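Local coordinates for uncharacterized protein YjgB (Bacillus subtilis, PDB 4YGT) that is of unknown function but is probably a secreted lipoprotein, the first structural representative of the DUF4309 family in the PepSY clan, at residues 107-121 and 133-146. Numbering follows the deposited sequence.
Sequences VTPEVLQKQLGPVNR and YVYDTGRYELHFVI. With EDO (1,2-ethanediol), chain F.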
loop_
_atom_site.group_PDB
_atom_site.type_symbol
_atom_site.label_atom_id
_atom_site.label_comp_id
_atom_site.label_asym_id
_atom_site.label_seq_id
_atom_site.Cartn_x
_atom_site.Cartn_y
_atom_site.Cartn_z
ATOM N N VAL A 107 12.440 2.858 -2.127
ATOM C CA VAL A 107 11.518 3.964 -1.853
ATOM C C VAL A 107 11.946 4.624 -0.552
ATOM O O VAL A 107 11.684 4.118 0.542
ATOM C CB VAL A 107 10.020 3.547 -1.867
ATOM C CG1 VAL A 107 9.107 4.717 -1.508
ATOM C CG2 VAL A 107 9.634 2.970 -3.225
ATOM N N THR A 108 12.629 5.761 -0.702
ATOM C CA THR A 108 13.185 6.581 0.378
ATOM C C THR A 108 12.388 7.888 0.527
ATOM O O THR A 108 11.755 8.300 -0.448
ATOM C CB THR A 108 14.670 6.877 0.092
ATOM O OG1 THR A 108 14.783 7.515 -1.175
ATOM C CG2 THR A 108 15.545 5.630 0.116
ATOM N N PRO A 109 12.433 8.590 1.696
ATOM C CA PRO A 109 11.701 9.869 1.821
ATOM C C PRO A 109 12.175 10.950 0.839
ATOM O O PRO A 109 11.458 11.934 0.621
ATOM C CB PRO A 109 11.993 10.301 3.265
ATOM C CG PRO A 109 12.328 9.030 3.979
ATOM C CD PRO A 109 13.111 8.254 2.966
ATOM N N GLU A 110 13.376 10.754 0.242
ATOM C CA GLU A 110 13.964 11.669 -0.736
ATOM C C GLU A 110 13.438 11.365 -2.150
ATOM O O GLU A 110 13.184 12.308 -2.901
ATOM C CB GLU A 110 15.516 11.662 -0.683
ATOM C CG GLU A 110 16.195 10.414 -1.230
ATOM C CD GLU A 110 17.408 9.936 -0.459
ATOM O OE1 GLU A 110 18.436 10.656 -0.466
ATOM O OE2 GLU A 110 17.344 8.825 0.118
ATOM N N VAL A 111 13.239 10.071 -2.511
ATOM C CA VAL A 111 12.694 9.750 -3.837
ATOM C C VAL A 111 11.237 10.231 -3.874
ATOM O O VAL A 111 10.768 10.630 -4.933
ATOM C CB VAL A 111 12.847 8.280 -4.325
ATOM C CG1 VAL A 111 14.302 7.816 -4.307
ATOM C CG2 VAL A 111 11.950 7.323 -3.562
ATOM N N LEU A 112 10.567 10.273 -2.699
ATOM C CA LEU A 112 9.203 10.769 -2.536
ATOM C C LEU A 112 9.163 12.259 -2.819
ATOM O O LEU A 112 8.192 12.749 -3.389
ATOM C CB LEU A 112 8.661 10.473 -1.124
ATOM C CG LEU A 112 8.293 9.019 -0.797
ATOM C CD1 LEU A 112 7.794 8.905 0.626
ATOM C CD2 LEU A 112 7.225 8.483 -1.747
ATOM N N GLN A 113 10.248 12.971 -2.461
ATOM C CA GLN A 113 10.412 14.397 -2.713
ATOM C C GLN A 113 10.707 14.608 -4.217
ATOM O O GLN A 113 9.994 15.380 -4.858
ATOM C CB GLN A 113 11.517 14.976 -1.801
ATOM C CG GLN A 113 11.806 16.481 -1.960
ATOM C CD GLN A 113 10.736 17.390 -1.401
ATOM O OE1 GLN A 113 10.231 17.205 -0.285
ATOM N NE2 GLN A 113 10.408 18.431 -2.152
ATOM N N LYS A 114 11.702 13.878 -4.791
ATOM C CA LYS A 114 12.093 13.972 -6.217
ATOM C C LYS A 114 10.950 13.575 -7.172
ATOM O O LYS A 114 10.918 14.037 -8.318
ATOM C CB LYS A 114 13.326 13.088 -6.516
ATOM C CG LYS A 114 14.106 13.487 -7.784
ATOM C CD LYS A 114 15.315 12.584 -8.051
ATOM C CE LYS A 114 16.111 12.999 -9.269
ATOM N NZ LYS A 114 16.958 14.198 -9.014
ATOM N N GLN A 115 10.024 12.730 -6.711
ATOM C CA GLN A 115 8.961 12.287 -7.588
ATOM C C GLN A 115 7.629 12.993 -7.320
ATOM O O GLN A 115 6.994 13.427 -8.281
ATOM C CB GLN A 115 8.786 10.757 -7.515
ATOM C CG GLN A 115 10.022 9.951 -7.951
ATOM C CD GLN A 115 10.551 10.288 -9.328
ATOM O OE1 GLN A 115 9.811 10.358 -10.321
ATOM N NE2 GLN A 115 11.858 10.465 -9.419
ATOM N N LEU A 116 7.213 13.126 -6.044
ATOM C CA LEU A 116 5.898 13.689 -5.738
ATOM C C LEU A 116 5.940 15.094 -5.130
ATOM O O LEU A 116 4.897 15.645 -4.761
ATOM C CB LEU A 116 5.116 12.739 -4.801
ATOM C CG LEU A 116 5.182 11.237 -5.066
ATOM C CD1 LEU A 116 4.340 10.470 -4.053
ATOM C CD2 LEU A 116 4.735 10.887 -6.507
ATOM N N GLY A 117 7.125 15.684 -5.074
ATOM C CA GLY A 117 7.291 16.996 -4.479
ATOM C C GLY A 117 7.143 16.921 -2.971
ATOM O O GLY A 117 7.375 15.855 -2.384
ATOM N N PRO A 118 6.723 18.023 -2.306
ATOM C CA PRO A 118 6.600 17.983 -0.842
ATOM C C PRO A 118 5.455 17.097 -0.361
ATOM O O PRO A 118 4.480 16.853 -1.072
ATOM C CB PRO A 118 6.405 19.455 -0.448
ATOM C CG PRO A 118 5.857 20.102 -1.657
ATOM C CD PRO A 118 6.433 19.373 -2.836
ATOM N N VAL A 119 5.632 16.570 0.844
ATOM C CA VAL A 119 4.697 15.670 1.516
ATOM C C VAL A 119 3.589 16.523 2.174
ATOM O O VAL A 119 3.888 17.607 2.682
ATOM C CB VAL A 119 5.471 14.760 2.527
ATOM C CG1 VAL A 119 6.193 15.575 3.614
ATOM C CG2 VAL A 119 4.571 13.703 3.139
ATOM N N ASN A 120 2.325 16.047 2.159
ATOM C CA ASN A 120 1.237 16.797 2.791
ATOM C C ASN A 120 1.343 16.761 4.322
ATOM O O ASN A 120 1.209 17.801 4.969
ATOM C CB ASN A 120 -0.121 16.283 2.349
ATOM C CG ASN A 120 -0.421 16.563 0.896
ATOM O OD1 ASN A 120 -0.205 15.721 0.014
ATOM N ND2 ASN A 120 -0.920 17.762 0.613
ATOM N N ARG A 121 1.596 15.567 4.889
ATOM C CA ARG A 121 1.664 15.293 6.334
ATOM C C ARG A 121 2.735 14.314 6.691
ATOM O O ARG A 121 2.965 13.359 5.942
ATOM C CB ARG A 121 0.359 14.587 6.764
ATOM C CG ARG A 121 -0.775 15.437 7.244
ATOM C CD ARG A 121 -1.977 14.518 7.419
ATOM N NE ARG A 121 -3.189 15.078 6.819
ATOM C CZ ARG A 121 -3.559 14.887 5.557
ATOM N NH1 ARG A 121 -2.817 14.146 4.747
ATOM N NH2 ARG A 121 -4.670 15.443 5.095
ATOM N N TYR A 133 4.752 9.131 5.727
ATOM C CA TYR A 133 4.727 10.277 4.812
ATOM C C TYR A 133 3.405 10.230 4.015
ATOM O O TYR A 133 3.218 9.326 3.197
ATOM C CB TYR A 133 5.938 10.229 3.873
ATOM C CG TYR A 133 7.253 10.495 4.564
ATOM C CD1 TYR A 133 7.951 9.469 5.195
ATOM C CD2 TYR A 133 7.818 11.768 4.570
ATOM C CE1 TYR A 133 9.181 9.699 5.807
ATOM C CE2 TYR A 133 9.039 12.016 5.198
ATOM C CZ TYR A 133 9.714 10.977 5.822
ATOM O OH TYR A 133 10.928 11.183 6.425
ATOM N N VAL A 134 2.457 11.144 4.303
ATOM C CA VAL A 134 1.135 11.121 3.671
ATOM C C VAL A 134 1.049 12.094 2.496
ATOM O O VAL A 134 1.353 13.277 2.643
ATOM C CB VAL A 134 -0.008 11.396 4.683
ATOM C CG1 VAL A 134 -1.377 11.178 4.052
ATOM C CG2 VAL A 134 0.139 10.553 5.935
ATOM N N TYR A 135 0.575 11.585 1.344
ATOM C CA TYR A 135 0.306 12.336 0.112
ATOM C C TYR A 135 -1.195 12.305 -0.182
ATOM O O TYR A 135 -1.752 11.226 -0.294
ATOM C CB TYR A 135 1.110 11.756 -1.074
ATOM C CG TYR A 135 2.562 12.179 -1.053
ATOM C CD1 TYR A 135 2.971 13.363 -1.656
ATOM C CD2 TYR A 135 3.525 11.412 -0.402
ATOM C CE1 TYR A 135 4.303 13.774 -1.616
ATOM C CE2 TYR A 135 4.863 11.802 -0.371
ATOM C CZ TYR A 135 5.249 12.985 -0.980
ATOM O OH TYR A 135 6.570 13.381 -0.946
ATOM N N ASP A 136 -1.857 13.477 -0.260
ATOM C CA ASP A 136 -3.290 13.517 -0.552
ATOM C C ASP A 136 -3.508 13.276 -2.043
ATOM O O ASP A 136 -2.788 13.847 -2.865
ATOM C CB ASP A 136 -3.930 14.836 -0.100
ATOM C CG ASP A 136 -4.024 15.034 1.410
ATOM O OD1 ASP A 136 -4.056 14.016 2.152
ATOM O OD2 ASP A 136 -4.154 16.195 1.843
ATOM N N THR A 137 -4.454 12.376 -2.378
ATOM C CA THR A 137 -4.764 11.959 -3.755
ATOM C C THR A 137 -6.293 11.984 -4.012
ATOM O O THR A 137 -6.963 10.951 -4.067
ATOM C CB THR A 137 -4.153 10.567 -4.045
ATOM O OG1 THR A 137 -4.748 9.609 -3.168
ATOM C CG2 THR A 137 -2.638 10.544 -3.889
ATOM N N GLY A 138 -6.817 13.186 -4.147
ATOM C CA GLY A 138 -8.235 13.426 -4.373
ATOM C C GLY A 138 -9.068 13.085 -3.158
ATOM O O GLY A 138 -8.920 13.710 -2.105
ATOM N N ARG A 139 -9.938 12.075 -3.309
ATOM C CA ARG A 139 -10.790 11.542 -2.250
ATOM C C ARG A 139 -10.004 10.610 -1.315
ATOM O O ARG A 139 -10.524 10.218 -0.270
ATOM C CB ARG A 139 -11.920 10.707 -2.872
ATOM C CG ARG A 139 -12.906 11.446 -3.726
ATOM C CD ARG A 139 -14.252 10.788 -3.602
ATOM N NE ARG A 139 -14.514 9.905 -4.731
ATOM C CZ ARG A 139 -15.680 9.312 -4.951
ATOM N NH1 ARG A 139 -16.692 9.489 -4.111
ATOM N NH2 ARG A 139 -15.845 8.540 -6.013
ATOM N N TYR A 140 -8.801 10.176 -1.737
ATOM C CA TYR A 140 -8.010 9.192 -0.998
ATOM C C TYR A 140 -6.674 9.770 -0.522
ATOM O O TYR A 140 -6.365 10.938 -0.781
ATOM C CB TYR A 140 -7.792 7.932 -1.896
ATOM C CG TYR A 140 -9.070 7.511 -2.599
ATOM C CD1 TYR A 140 -10.027 6.741 -1.945
ATOM C CD2 TYR A 140 -9.371 7.974 -3.882
ATOM C CE1 TYR A 140 -11.231 6.402 -2.566
ATOM C CE2 TYR A 140 -10.585 7.663 -4.502
ATOM C CZ TYR A 140 -11.508 6.873 -3.842
ATOM O OH TYR A 140 -12.695 6.536 -4.454
ATOM N N GLU A 141 -5.897 8.954 0.218
ATOM C CA GLU A 141 -4.575 9.339 0.698
ATOM C C GLU A 141 -3.648 8.137 0.696
ATOM O O GLU A 141 -4.072 7.010 0.975
ATOM C CB GLU A 141 -4.624 10.010 2.075
ATOM C CG GLU A 141 -5.684 9.457 3.005
ATOM C CD GLU A 141 -5.730 10.094 4.374
ATOM O OE1 GLU A 141 -5.643 11.341 4.465
ATOM O OE2 GLU A 141 -5.879 9.338 5.359
ATOM N N LEU A 142 -2.398 8.384 0.286
ATOM C CA LEU A 142 -1.335 7.380 0.209
ATOM C C LEU A 142 -0.423 7.573 1.371
ATOM O O LEU A 142 0.167 8.653 1.510
ATOM C CB LEU A 142 -0.527 7.543 -1.063
ATOM C CG LEU A 142 -0.846 6.760 -2.261
ATOM C CD1 LEU A 142 0.214 7.009 -3.283
ATOM C CD2 LEU A 142 -0.914 5.269 -1.961
ATOM N N HIS A 143 -0.320 6.557 2.209
ATOM C CA HIS A 143 0.491 6.579 3.409
ATOM C C HIS A 143 1.753 5.766 3.177
ATOM O O HIS A 143 1.685 4.534 3.177
ATOM C CB HIS A 143 -0.316 5.994 4.575
ATOM C CG HIS A 143 -1.509 6.803 4.975
ATOM N ND1 HIS A 143 -1.537 7.502 6.171
ATOM C CD2 HIS A 143 -2.699 6.959 4.353
ATOM C CE1 HIS A 143 -2.729 8.065 6.229
ATOM N NE2 HIS A 143 -3.464 7.770 5.159
ATOM N N PHE A 144 2.890 6.441 2.909
ATOM C CA PHE A 144 4.164 5.737 2.739
ATOM C C PHE A 144 4.778 5.541 4.124
ATOM O O PHE A 144 5.258 6.511 4.721
ATOM C CB PHE A 144 5.117 6.485 1.809
ATOM C CG PHE A 144 4.649 6.603 0.389
ATOM C CD1 PHE A 144 3.883 7.689 -0.018
ATOM C CD2 PHE A 144 5.001 5.645 -0.560
ATOM C CE1 PHE A 144 3.486 7.823 -1.352
ATOM C CE2 PHE A 144 4.584 5.768 -1.887
ATOM C CZ PHE A 144 3.843 6.866 -2.277
ATOM N N VAL A 145 4.726 4.304 4.656
ATOM C CA VAL A 145 5.229 4.016 6.007
ATOM C C VAL A 145 6.710 3.579 5.931
ATOM O O VAL A 145 7.015 2.450 5.557
ATOM C CB VAL A 145 4.316 2.992 6.735
ATOM C CG1 VAL A 145 4.811 2.705 8.138
ATOM C CG2 VAL A 145 2.868 3.474 6.773
ATOM N N ILE A 146 7.616 4.496 6.310
ATOM C CA ILE A 146 9.075 4.325 6.284
ATOM C C ILE A 146 9.570 3.826 7.654
ATOM O O ILE A 146 9.166 4.335 8.704
ATOM C CB ILE A 146 9.751 5.666 5.849
ATOM C CG1 ILE A 146 9.089 6.252 4.556
ATOM C CG2 ILE A 146 11.284 5.562 5.725
ATOM C CD1 ILE A 146 9.566 5.715 3.175
HETATM C C1 EDO F . -12.549 8.993 -8.123
HETATM O O1 EDO F . -12.899 9.804 -6.997
HETATM C C2 EDO F . -12.390 7.488 -7.731
HETATM O O2 EDO F . -13.617 6.815 -7.432
HETATM O O HOH W 1 -0.339 15.375 -3.331
#
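Pro109 sets its CB against Tyr133, 3.5 Å from CZ, where helix 109-116 packs on the antiparallel beta-hairpin of strands 131-137 and 140-146, nearly parallel to strand 133-137 (axes 18° apart). Leu112 drives CD2 onto the face of Phe144, 3.5 Å from the ring centroid and practically on the normal, a CH-pi contact. One turn on, Leu116 CD1 stands 3.7 Å from the centroid of the Tyr135 ring. Tyr135 OH sits between Leu112 O and Gly117 O, 3.0 Å from each, with Gly117 O in the ring plane. Val119 CA covers the ring face opposite Leu116. A phenylalanine in place of Tyr135 would probably keep the ring clamped but leave Gly117 O without this polar partner just past the helix. Beyond Val119 the chain joins the sheet through a classic beta bulge: Asn120 N (3.0 Å, weak) and Arg121 N both donate to Val134 O, and Val134 N donates back to Arg121 O. Asn120 OD1 accepts from Asp136 N at 2.8 Å, the donor above the carbonyl plane. Arg121, bent at chi3 (-133°), forms a salt bridge: Asp136 OD1 lies in the guanidinium plane, 2.9 Å from NH1, which approaches syn, 33° out of the carboxylate plane.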